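Local coordinates for Two-component system response regulator/GGDEF domain protein (Aeromonas salmonicida, PDB 3LUF) that probably makes cyclic di-GMP from two GTP molecules through a GGDEF domain absent from this fragment, which holds its two receiver domains, at residues V175-Y178 / I182-I185; R139-L144 / V151-H156; A222-N227 / S240-A245. All blocks are in the same frame, centred on the assembly; numbering follows the deposited sequence. Where two conformers were deposited one is given.

Contact 1. Residues V175-Y178 / I182-I185; sequences VDYY and IDGI. With MG (magnesium ion), chain F; DMS (dimethyl sulfoxide), chain I.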
# COMPACT_ATOMS: atom_id res chain seq x y z
N VAL B 175 -4.72 9.80 9.71
CA VAL B 175 -5.91 10.13 10.53
C VAL B 175 -6.25 9.03 11.52
O VAL B 175 -6.58 7.93 11.15
CB VAL B 175 -7.15 10.36 9.62
CG1 VAL B 175 -8.36 10.74 10.47
CG2 VAL B 175 -6.87 11.48 8.64
N ASP B 176 -6.19 9.38 12.80
CA ASP B 176 -6.64 8.54 13.90
C ASP B 176 -8.15 8.45 13.90
O ASP B 176 -8.85 9.48 13.81
CB ASP B 176 -6.16 9.20 15.21
CG ASP B 176 -6.59 8.44 16.46
OD1 ASP B 176 -6.71 7.20 16.42
OD2 ASP B 176 -6.82 9.13 17.48
N TYR B 177 -8.69 7.24 14.04
CA TYR B 177 -10.12 7.13 14.11
C TYR B 177 -10.71 7.68 15.42
O TYR B 177 -11.61 8.52 15.39
CB TYR B 177 -10.60 5.70 13.86
CG TYR B 177 -12.06 5.55 14.21
CD1 TYR B 177 -13.05 5.99 13.35
CD2 TYR B 177 -12.44 5.04 15.45
CE1 TYR B 177 -14.39 5.88 13.68
CE2 TYR B 177 -13.79 4.93 15.80
CZ TYR B 177 -14.75 5.34 14.92
OH TYR B 177 -16.08 5.23 15.26
N TYR B 178 -10.21 7.24 16.57
CA TYR B 178 -10.93 7.53 17.80
C TYR B 178 -10.49 8.85 18.39
O TYR B 178 -9.41 8.97 18.96
CB TYR B 178 -10.83 6.36 18.80
CG TYR B 178 -11.73 6.52 19.99
CD1 TYR B 178 -13.06 6.93 19.84
CD2 TYR B 178 -11.26 6.26 21.28
CE1 TYR B 178 -13.90 7.08 20.95
CE2 TYR B 178 -12.08 6.42 22.39
CZ TYR B 178 -13.40 6.82 22.22
OH TYR B 178 -14.21 6.96 23.33
N ILE B 182 -15.40 14.78 16.73
CA ILE B 182 -15.41 14.46 15.31
C ILE B 182 -14.41 13.31 15.11
O ILE B 182 -13.21 13.51 15.26
CB ILE B 182 -14.98 15.69 14.46
CG1 ILE B 182 -15.90 16.87 14.76
CG2 ILE B 182 -14.97 15.35 12.95
CD1 ILE B 182 -15.35 18.22 14.35
N ASP B 183 -14.91 12.13 14.77
CA ASP B 183 -14.01 11.01 14.60
C ASP B 183 -13.29 11.06 13.28
O ASP B 183 -13.60 11.89 12.44
CB ASP B 183 -14.70 9.68 14.84
CG ASP B 183 -15.75 9.32 13.79
OD1 ASP B 183 -15.53 9.39 12.56
OD2 ASP B 183 -16.83 8.88 14.20
N GLY B 184 -12.35 10.13 13.10
CA GLY B 184 -11.51 10.10 11.90
C GLY B 184 -12.30 9.93 10.61
O GLY B 184 -11.95 10.52 9.58
N ILE B 185 -13.32 9.09 10.62
CA ILE B 185 -14.06 8.82 9.39
C ILE B 185 -14.86 10.06 8.99
O ILE B 185 -14.93 10.40 7.80
CB ILE B 185 -14.93 7.55 9.49
CG1 ILE B 185 -14.03 6.32 9.55
CG2 ILE B 185 -15.80 7.40 8.27
CD1 ILE B 185 -14.66 5.12 10.19
MG MG F . -7.36 8.71 19.34
S DMS I . -18.80 11.70 15.27
O DMS I . -17.49 12.00 14.08
C1 DMS I . -19.85 10.31 14.74
C2 DMS I . -18.09 10.98 16.78
O HOH W 1 -7.29 6.65 18.89
O HOH W 2 -7.85 8.31 21.37
O HOH W 3 -5.31 8.56 19.82
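Tyr177 and Gly184 are joined by a backbone hydrogen bond: Gly184 N reaches Tyr177 O at 2.9 Å with an N-H...O angle of 162°, in the carbonyl plane and on a lone pair. The bond ties the residue just after strand 172-176 to the first turn of helix 184-194. Gly184 packs closely against the strand end, its CA 3.3 Å from Asp176 O and 3.5 Å from Val175 CG1. The Tyr177 side chain leaves with CG anti to the backbone N (chi1 168°), which swings the ring alongside the start of the helix. There CE1 meets Ile185 CD1 at 3.6 Å and Asp183 CG at 3.7 Å, both obliquely, the ring and carboxylate planes being 32° apart. Leu213 and Tyr217 of helix 213-219 touch the same ring. Asp183 is the N-cap, its OD1 accepting from Ser186 N, while its own N donates to the oxygen of a dimethyl sulfoxide, probably from the crystallisation liquor. On the metal side, Asp176 OD2 binds magnesium at 2.0 Å and Tyr178 O binds it at 2.1 Å; three waters and Asp132 complete six ligands. One of the metal-bound waters also donates to Asp176 OD1 at 2.6 Å, so both carboxylate oxygens are engaged and the group's rotation is restrained. The backbone bond thus ties the loop bearing Tyr178 O to the helix, beside Asp176, the predicted phosphorylation site, consistent with a set receiver active-site geometry.

Contact 2. Residues R139-L144 / V151-H156; sequences RTMAQL and VHEASH
Val151 packs its two methyl groups against Met141 and Leu144, joining strand 150-154 to helix 134-145 within a beta-alpha-beta unit of the CheY-like receiver fold. The helix runs nearly antiparallel to the strand: the short axes make an angle of 171° and approach to 8.9 Å, a spacing bridged by side chains. At Val151 the branches divide the work. CG1, anti to the backbone N (chi1 -170°), lies 3.7 Å from Met141 CG, whereas CG2 lies 3.6 Å from Leu144 CB, one helical turn further on. Val129 of the neighbouring strand 126-130 touches all three side chains and extends the apolar layer, and Leu235 and Val239 of helix 232-248 cover Leu144. His152 alternates to the other face of the sheet, where its side chain touches Thr163 of helix 157-166. Glu153 returns to the face of the contact. Its CG sits between the backbone N and the carbonyl carbon (chi1 67°), and the chain then runs on extended, crossing the Met141 side chain at about a right angle. Met141 is a selenomethionine bent at its last torsion, which lays CE 3.8 Å from Glu153 CB. The 3.0 Å between Met141 SE and Glu153 CB is doubtful, being too short for an ordinary contact. The charged end of Glu153 turns to Arg137, its OE1 forming a salt bridge with Arg137 NE.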
# COMPACT_ATOMS: atom_id res chain seq x y z
N ARG B 139 5.07 10.13 18.48
CA ARG B 139 5.81 8.98 17.99
C ARG B 139 5.71 8.92 16.47
O ARG B 139 6.71 8.70 15.79
CB ARG B 139 5.27 7.69 18.61
CG ARG B 139 5.94 6.45 18.04
CD ARG B 139 5.58 5.18 18.79
NE ARG B 139 4.19 4.79 18.59
CZ ARG B 139 3.25 4.80 19.54
NH1 ARG B 139 3.55 5.17 20.79
NH2 ARG B 139 2.02 4.42 19.26
N THR B 140 4.51 9.13 15.95
CA THR B 140 4.30 9.03 14.51
C THR B 140 5.03 10.16 13.81
O THR B 140 5.65 9.94 12.77
CB THR B 140 2.78 9.07 14.19
OG1 THR B 140 2.16 7.96 14.81
CG2 THR B 140 2.54 8.97 12.71
N MSE B 141 4.94 11.36 14.38
CA MSE B 141 5.66 12.54 13.89
C MSE B 141 7.16 12.30 13.86
O MSE B 141 7.80 12.60 12.87
CB MSE B 141 5.33 13.78 14.71
CG MSE B 141 3.97 14.35 14.37
SE MSE B 141 3.72 15.79 15.63
CE MSE B 141 5.15 16.89 14.92
N ALA B 142 7.69 11.71 14.93
CA ALA B 142 9.13 11.44 14.97
C ALA B 142 9.55 10.45 13.88
O ALA B 142 10.59 10.64 13.22
CB ALA B 142 9.56 10.94 16.36
N GLN B 143 8.72 9.42 13.66
CA GLN B 143 8.98 8.40 12.64
C GLN B 143 8.96 9.08 11.26
O GLN B 143 9.82 8.84 10.44
CB GLN B 143 7.94 7.27 12.72
CG GLN B 143 8.16 6.29 13.91
CD GLN B 143 6.96 5.37 14.22
OE1 GLN B 143 5.81 5.64 13.87
NE2 GLN B 143 7.23 4.29 14.95
N LEU B 144 7.98 9.95 11.00
CA LEU B 144 7.93 10.63 9.71
C LEU B 144 9.06 11.63 9.50
O LEU B 144 9.53 11.83 8.37
CB LEU B 144 6.56 11.31 9.52
CG LEU B 144 5.35 10.38 9.56
CD1 LEU B 144 4.06 11.17 9.66
CD2 LEU B 144 5.27 9.48 8.33
N VAL B 151 6.68 17.66 8.68
CA VAL B 151 5.57 17.06 9.43
C VAL B 151 4.80 18.11 10.24
O VAL B 151 5.37 18.80 11.12
CB VAL B 151 6.02 15.88 10.35
CG1 VAL B 151 4.82 15.16 10.89
CG2 VAL B 151 6.95 14.87 9.56
N HIS B 152 3.51 18.27 9.93
CA HIS B 152 2.65 19.12 10.70
C HIS B 152 1.85 18.23 11.66
O HIS B 152 1.61 17.07 11.39
CB HIS B 152 1.64 19.81 9.79
CG HIS B 152 2.26 20.69 8.75
ND1 HIS B 152 2.34 22.06 8.89
CD2 HIS B 152 2.79 20.41 7.54
CE1 HIS B 152 2.92 22.58 7.82
NE2 HIS B 152 3.21 21.60 6.99
N GLU B 153 1.40 18.79 12.78
CA GLU B 153 0.60 18.01 13.72
C GLU B 153 -0.74 18.68 14.08
O GLU B 153 -0.87 19.92 14.06
CB GLU B 153 1.40 17.66 15.00
CG GLU B 153 1.73 18.88 15.86
CD GLU B 153 2.27 18.55 17.27
OE1 GLU B 153 1.71 17.66 17.99
OE2 GLU B 153 3.25 19.21 17.66
N ALA B 154 -1.70 17.84 14.40
CA ALA B 154 -3.03 18.26 14.81
C ALA B 154 -3.58 17.30 15.85
O ALA B 154 -3.56 16.07 15.70
CB ALA B 154 -3.98 18.36 13.58
N SER B 155 -4.13 17.87 16.91
CA SER B 155 -4.61 17.05 18.03
C SER B 155 -6.08 16.69 17.93
O SER B 155 -6.61 15.93 18.75
CB SER B 155 -4.32 17.75 19.38
OG SER B 155 -3.04 18.34 19.38
N HIS B 156 -6.76 17.21 16.92
CA HIS B 156 -8.17 16.89 16.69
C HIS B 156 -8.59 17.35 15.31
O HIS B 156 -7.84 18.03 14.63
CB HIS B 156 -9.09 17.47 17.78
CG HIS B 156 -8.80 18.89 18.14
ND1 HIS B 156 -8.94 19.93 17.25
CD2 HIS B 156 -8.42 19.45 19.32
CE1 HIS B 156 -8.64 21.07 17.86
NE2 HIS B 156 -8.32 20.80 19.12

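Contact 3. Residues A222-N227 / S240-A245; sequences ANDFLN and SHNLEA
Asn242 extends from helix 232-248 toward the start of strand 224-228 and meets Asp224 and Asn223 there, joining the last helix and last strand of the second CheY-like receiver domain. Its CG lies anti to the carbonyl carbon (chi1 -77°), which points the amide at the strand. This is the tight part of a contact burying 122 Å². The amide is probably turned over in the model, so its ends cannot be assigned; the atom placed as OD1 lies 2.9 Å from Asp224 OD2, and with the amide turned back the pair may be a hydrogen bond. Carboxylate and amide planes stand 45° apart. Asn223 brings mainly its CB to the amide, for its polar end is occupied by Ile202 N and Lys197 O. The Asp224 carboxylate is held in part by its own strand: Phe225 N donates to Asp224 OD1 at 2.8 Å with an N-H...O angle of 146°, arriving on the anti side and tilted out of the carboxylate plane. OD2 pairs with Arg238 of its own chain, and OD1 with Arg238 of the second subunit. Side chains alone bridge the gap, since the closest CA atoms, of Asn223 and Asn242, are 7.5 Å apart. The loose flank is at His241, whose side chain does not touch 222-227 but faces the second subunit, meeting His241 there and donating from NE2 to Asn223 O of that subunit. Two guanidinium groups would probably stabilise a charged Asp224 carboxylate, implying a polar link between strand, helix and dimer interface.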
# COMPACT_ATOMS: atom_id res chain seq x y z
N ALA B 222 -10.61 7.19 1.70
CA ALA B 222 -9.20 7.12 2.09
C ALA B 222 -8.42 6.34 1.02
O ALA B 222 -8.93 5.40 0.41
CB ALA B 222 -9.04 6.45 3.45
N ASN B 223 -7.19 6.78 0.75
CA ASN B 223 -6.32 6.05 -0.21
C ASN B 223 -5.86 4.71 0.32
O ASN B 223 -5.63 3.79 -0.46
CB ASN B 223 -5.05 6.87 -0.53
CG ASN B 223 -5.35 8.26 -1.10
OD1 ASN B 223 -6.03 9.10 -0.48
ND2 ASN B 223 -4.80 8.51 -2.29
N ASP B 224 -5.72 4.61 1.63
CA ASP B 224 -5.04 3.47 2.24
C ASP B 224 -5.42 3.37 3.70
O ASP B 224 -6.10 4.26 4.27
CB ASP B 224 -3.51 3.70 2.12
CG ASP B 224 -2.72 2.40 2.04
OD1 ASP B 224 -3.26 1.30 2.34
OD2 ASP B 224 -1.52 2.50 1.70
N PHE B 225 -4.99 2.28 4.32
CA PHE B 225 -5.25 2.03 5.74
C PHE B 225 -3.98 1.57 6.42
O PHE B 225 -3.07 1.04 5.77
CB PHE B 225 -6.32 0.94 5.90
CG PHE B 225 -5.83 -0.43 5.52
CD1 PHE B 225 -5.39 -1.31 6.50
CD2 PHE B 225 -5.79 -0.82 4.19
CE1 PHE B 225 -4.92 -2.58 6.15
CE2 PHE B 225 -5.29 -2.10 3.82
CZ PHE B 225 -4.87 -2.96 4.84
N LEU B 226 -3.93 1.74 7.74
CA LEU B 226 -2.80 1.25 8.52
C LEU B 226 -3.37 0.92 9.88
O LEU B 226 -3.95 1.77 10.56
CB LEU B 226 -1.71 2.33 8.58
CG LEU B 226 -0.51 2.06 9.48
CD1 LEU B 226 0.18 0.83 8.99
CD2 LEU B 226 0.41 3.30 9.42
N ASN B 227 -3.27 -0.35 10.26
CA ASN B 227 -3.86 -0.78 11.52
C ASN B 227 -2.88 -0.66 12.68
O ASN B 227 -1.70 -0.96 12.53
CB ASN B 227 -4.46 -2.19 11.39
CG ASN B 227 -5.63 -2.24 10.39
OD1 ASN B 227 -6.44 -1.29 10.28
ND2 ASN B 227 -5.73 -3.36 9.66
N SER B 240 5.56 5.82 1.93
CA SER B 240 6.26 5.88 0.64
C SER B 240 5.37 5.48 -0.52
O SER B 240 5.35 6.16 -1.56
CB SER B 240 7.52 4.99 0.66
OG SER B 240 8.36 5.52 1.65
N HIS B 241 4.58 4.41 -0.35
CA HIS B 241 3.68 3.96 -1.43
C HIS B 241 2.66 5.04 -1.81
O HIS B 241 2.38 5.22 -3.01
CB HIS B 241 2.94 2.67 -1.06
CG HIS B 241 3.72 1.41 -1.29
ND1 HIS B 241 4.01 0.95 -2.55
CD2 HIS B 241 4.21 0.49 -0.43
CE1 HIS B 241 4.67 -0.20 -2.46
NE2 HIS B 241 4.82 -0.49 -1.18
N ASN B 242 2.10 5.71 -0.82
CA ASN B 242 1.10 6.76 -1.08
C ASN B 242 1.70 7.99 -1.75
O ASN B 242 1.10 8.59 -2.67
CB ASN B 242 0.32 7.12 0.18
CG ASN B 242 -0.71 6.08 0.50
OD1 ASN B 242 -0.44 5.11 1.22
ND2 ASN B 242 -1.85 6.18 -0.16
N LEU B 243 2.89 8.35 -1.30
CA LEU B 243 3.63 9.46 -1.95
C LEU B 243 4.00 9.13 -3.39
O LEU B 243 3.86 9.95 -4.31
CB LEU B 243 4.84 9.92 -1.13
CG LEU B 243 4.57 10.45 0.28
CD1 LEU B 243 5.87 10.76 0.99
CD2 LEU B 243 3.64 11.67 0.28
N GLU B 244 4.47 7.90 -3.63
CA GLU B 244 4.76 7.49 -4.99
C GLU B 244 3.51 7.52 -5.88
O GLU B 244 3.56 7.98 -7.01
CB GLU B 244 5.39 6.08 -4.96
CG GLU B 244 5.40 5.38 -6.30
CD GLU B 244 6.72 5.51 -7.00
OE1 GLU B 244 6.84 4.93 -8.11
OE2 GLU B 244 7.65 6.17 -6.45
N ALA B 245 2.37 7.06 -5.36
CA ALA B 245 1.12 7.08 -6.14
C ALA B 245 0.75 8.50 -6.51
O ALA B 245 0.27 8.74 -7.64
CB ALA B 245 -0.02 6.42 -5.36

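How the contacts relate
From the N terminus of the second receiver domain, contact 2 comes first, closing the short loop between helix 134-145 and strand 150-154. Contact 1 follows, closing the turn between strand 172-176 and helix 184-194, and contact 3 ends the series with the connection from strand 224-228 to helix 232-248. The three loops lie in series; none encloses or crosses another. The contact centres are 15 to 17 Å apart and do not touch, yet all reach one parallel sheet: contact 2 at one outermost strand, contact 1 at the middle strand, contact 3 at the other outermost strand. Together they tie helices on the two faces to both edges and the centre of this sheet, and contact 3 alone reaches the second subunit.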